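PDB 3V1Z: endonuclease Bse634IR from Geobacillus stearothermophilus, which cuts double-stranded DNA at a degenerate recognition sequence as a Type IIF restriction endonuclease, probably with the help of divalent metal ions. Local coordinates for residues A[150-155]-A[188-193]. The protein carries 1 engineered substitution. Numbering follows the deposited sequence.
Sequences IRQKDL and WDSLVA
I150 and L191 form an antiparallel, non-hydrogen-bonded pair where strand 147-151 ends and strand 191-198 begins, and so illustrate how two neighbouring strands of the mixed sheet in a PDDEXK-type nuclease part company. Just past the pair, V192 and A193 both lie opposite I149, a classic beta bulge.

Backbone contacts centre on the carbonyl of S190. It accepts the R151 N-H at 2.6 Å (N to O) and also receives a CA-H...O contact from I150. A second contact of that type links S190 CA to R151 O.

Apolar contacts follow. On the sheet face shared by I150 and L191, CG1 of the isoleucine meets CD1 of the leucine at 4.1 Å, while its other branch, CG2, comes within 4.1 Å of S190 CB. R151 offers V192 CG1 merely its CB, for its extended chain carries the guanidinium away to a salt bridge with D98.

Beyond the end of strand 147-151 and just ahead of strand 191-198, polar side chains take over. Q152, with CG anti to the backbone N (chi1 -166°), extends its amide: OE1 accepts S190 OG, at a modelled 2.5 Å that is perhaps not exact, and K187 N, while NE2 donates to K185 O. Replaced by alanine, Q152 would probably leave S190 OG and K187 N short of an acceptor, and D154 and K185 O short of a donor. NE2 meets the syn lone pair of D154 OD2 at 2.9 Å, nearly in the amide plane.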
ATOM      1  N   ILE A 150     -22.474   8.961   6.134  1.00 27.63           N
ATOM      2  CA  ILE A 150     -23.452   9.528   5.223  1.00 28.73           C
ATOM      3  C   ILE A 150     -24.456  10.383   5.984  1.00 29.95           C
ATOM      4  O   ILE A 150     -25.066   9.923   6.953  1.00 30.62           O
ATOM      5  CB  ILE A 150     -24.165   8.402   4.424  1.00 29.43           C
ATOM      6  CG1 ILE A 150     -23.204   7.835   3.375  1.00 29.22           C
ATOM      7  CG2 ILE A 150     -25.432   8.913   3.750  1.00 30.72           C
ATOM      8  CD1 ILE A 150     -23.170   6.332   3.323  1.00 29.88           C
ATOM      9  N   ARG A 151     -24.608  11.632   5.548  1.00 30.25           N
ATOM     10  CA  ARG A 151     -25.625  12.514   6.101  1.00 32.19           C
ATOM     11  C   ARG A 151     -26.823  12.691   5.165  1.00 33.28           C
ATOM     12  O   ARG A 151     -26.794  13.510   4.242  1.00 33.34           O
ATOM     13  CB  ARG A 151     -25.052  13.878   6.492  1.00 32.12           C
ATOM     14  CG  ARG A 151     -26.069  14.697   7.249  1.00 35.19           C
ATOM     15  CD  ARG A 151     -25.641  16.116   7.502  1.00 37.86           C
ATOM     16  NE  ARG A 151     -26.589  16.746   8.416  1.00 41.45           N
ATOM     17  CZ  ARG A 151     -26.313  17.782   9.199  1.00 43.67           C
ATOM     18  NH1 ARG A 151     -25.100  18.329   9.188  1.00 43.06           N
ATOM     19  NH2 ARG A 151     -27.257  18.266  10.002  1.00 46.06           N
ATOM     20  N   GLN A 152     -27.872  11.919   5.426  1.00 34.61           N
ATOM     21  CA  GLN A 152     -29.134  12.021   4.699  1.00 36.39           C
ATOM     22  C   GLN A 152     -30.274  11.511   5.592  1.00 38.51           C
ATOM     23  O   GLN A 152     -30.331  10.324   5.924  1.00 38.67           O
ATOM     24  CB  GLN A 152     -29.064  11.241   3.376  1.00 35.74           C
ATOM     25  CG  GLN A 152     -30.182  11.559   2.392  1.00 36.92           C
ATOM     26  CD  GLN A 152     -29.972  10.908   1.034  1.00 36.25           C
ATOM     27  OE1 GLN A 152     -28.967  11.141   0.368  1.00 34.00           O
ATOM     28  NE2 GLN A 152     -30.928  10.097   0.616  1.00 36.04           N
ATOM     29  N   LYS A 153     -31.170  12.419   5.980  1.00 40.53           N
ATOM     30  CA  LYS A 153     -32.214  12.119   6.965  1.00 42.72           C
ATOM     31  C   LYS A 153     -33.173  10.990   6.573  1.00 43.98           C
ATOM     32  O   LYS A 153     -33.564  10.184   7.423  1.00 44.83           O
ATOM     33  CB  LYS A 153     -33.002  13.386   7.319  1.00 44.33           C
ATOM     34  CG  LYS A 153     -33.823  13.262   8.606  1.00 46.65           C
ATOM     35  CD  LYS A 153     -34.418  14.597   9.028  1.00 48.45           C
ATOM     36  CE  LYS A 153     -35.141  14.482  10.363  1.00 51.81           C
ATOM     37  NZ  LYS A 153     -35.617  15.811  10.858  1.00 54.49           N
ATOM     38  N   ASP A 154     -33.544  10.931   5.295  1.00 44.35           N
ATOM     39  CA  ASP A 154     -34.561   9.977   4.837  1.00 45.99           C
ATOM     40  C   ASP A 154     -34.075   8.526   4.698  1.00 45.12           C
ATOM     41  O   ASP A 154     -34.845   7.635   4.338  1.00 46.59           O
ATOM     42  CB  ASP A 154     -35.224  10.469   3.539  1.00 46.98           C
ATOM     43  CG  ASP A 154     -34.288  10.435   2.336  1.00 45.46           C
ATOM     44  OD1 ASP A 154     -34.702  10.924   1.265  1.00 47.00           O
ATOM     45  OD2 ASP A 154     -33.157   9.919   2.441  1.00 43.20           O
ATOM     46  N   LEU A 155     -32.799   8.292   4.983  1.00 43.32           N
ATOM     47  CA  LEU A 155     -32.241   6.939   4.955  1.00 42.58           C
ATOM     48  C   LEU A 155     -32.454   6.206   6.276  1.00 43.17           C
ATOM     49  O   LEU A 155     -32.496   4.974   6.309  1.00 43.45           O
ATOM     50  CB  LEU A 155     -30.751   6.979   4.620  1.00 40.42           C
ATOM     51  CG  LEU A 155     -30.366   7.449   3.217  1.00 40.20           C
ATOM     52  CD1 LEU A 155     -28.862   7.464   3.072  1.00 37.77           C
ATOM     53  CD2 LEU A 155     -31.000   6.577   2.147  1.00 41.09           C
ATOM     54  N   TRP A 188     -25.322  13.001  -3.889  1.00 31.63           N
ATOM     55  CA  TRP A 188     -23.866  13.041  -3.973  1.00 30.01           C
ATOM     56  C   TRP A 188     -23.199  13.685  -2.753  1.00 29.49           C
ATOM     57  O   TRP A 188     -22.114  13.267  -2.344  1.00 28.56           O
ATOM     58  CB  TRP A 188     -23.430  13.756  -5.259  1.00 29.84           C
ATOM     59  CG  TRP A 188     -23.667  15.240  -5.243  1.00 30.06           C
ATOM     60  CD1 TRP A 188     -24.843  15.889  -5.496  1.00 31.20           C
ATOM     61  CD2 TRP A 188     -22.708  16.253  -4.930  1.00 29.01           C
ATOM     62  NE1 TRP A 188     -24.670  17.245  -5.371  1.00 30.80           N
ATOM     63  CE2 TRP A 188     -23.369  17.497  -5.024  1.00 30.17           C
ATOM     64  CE3 TRP A 188     -21.351  16.233  -4.582  1.00 28.28           C
ATOM     65  CZ2 TRP A 188     -22.720  18.713  -4.785  1.00 30.03           C
ATOM     66  CZ3 TRP A 188     -20.704  17.447  -4.345  1.00 28.34           C
ATOM     67  CH2 TRP A 188     -21.391  18.669  -4.453  1.00 28.83           C
ATOM     68  N   ASP A 189     -23.847  14.698  -2.183  1.00 30.34           N
ATOM     69  CA  ASP A 189     -23.252  15.475  -1.095  1.00 30.33           C
ATOM     70  C   ASP A 189     -23.671  14.951   0.276  1.00 30.61           C
ATOM     71  O   ASP A 189     -23.236  15.477   1.305  1.00 30.56           O
ATOM     72  CB  ASP A 189     -23.558  16.975  -1.250  1.00 31.28           C
ATOM     73  CG  ASP A 189     -25.044  17.268  -1.429  1.00 33.81           C
ATOM     74  OD1 ASP A 189     -25.840  16.332  -1.670  1.00 36.01           O
ATOM     75  OD2 ASP A 189     -25.417  18.454  -1.335  1.00 34.92           O
ATOM     76  N   SER A 190     -24.509  13.911   0.269  1.00 30.85           N
ATOM     77  CA  SER A 190     -24.829  13.136   1.461  1.00 31.11           C
ATOM     78  C   SER A 190     -23.606  12.403   2.008  1.00 29.86           C
ATOM     79  O   SER A 190     -23.503  12.190   3.210  1.00 29.96           O
ATOM     80  CB  SER A 190     -25.935  12.117   1.166  1.00 32.19           C
ATOM     81  OG  SER A 190     -27.173  12.762   0.928  1.00 33.74           O
ATOM     82  N   LEU A 191     -22.696  12.004   1.122  1.00 28.83           N
ATOM     83  CA  LEU A 191     -21.456  11.352   1.538  1.00 27.55           C
ATOM     84  C   LEU A 191     -20.486  12.403   2.078  1.00 26.70           C
ATOM     85  O   LEU A 191     -19.971  13.231   1.324  1.00 26.84           O
ATOM     86  CB  LEU A 191     -20.832  10.572   0.377  1.00 26.91           C
ATOM     87  CG  LEU A 191     -19.475   9.896   0.625  1.00 26.01           C
ATOM     88  CD1 LEU A 191     -19.557   8.768   1.672  1.00 24.92           C
ATOM     89  CD2 LEU A 191     -18.880   9.382  -0.683  1.00 25.68           C
ATOM     90  N   VAL A 192     -20.252  12.374   3.385  1.00 26.12           N
ATOM     91  CA  VAL A 192     -19.474  13.433   4.025  1.00 25.33           C
ATOM     92  C   VAL A 192     -18.077  12.999   4.471  1.00 23.79           C
ATOM     93  O   VAL A 192     -17.192  13.841   4.635  1.00 23.66           O
ATOM     94  CB  VAL A 192     -20.256  14.128   5.191  1.00 26.70           C
ATOM     95  CG1 VAL A 192     -21.577  14.709   4.684  1.00 27.84           C
ATOM     96  CG2 VAL A 192     -20.498  13.180   6.361  1.00 26.80           C
ATOM     97  N   ALA A 193     -17.882  11.696   4.678  1.00 22.59           N
ATOM     98  CA  ALA A 193     -16.584  11.174   5.120  1.00 20.88           C
ATOM     99  C   ALA A 193     -16.437   9.675   4.938  1.00 19.91           C
ATOM    100  O   ALA A 193     -17.420   8.942   4.874  1.00 20.25           O
ATOM    101  CB  ALA A 193     -16.298  11.559   6.584  1.00 21.04           C
TER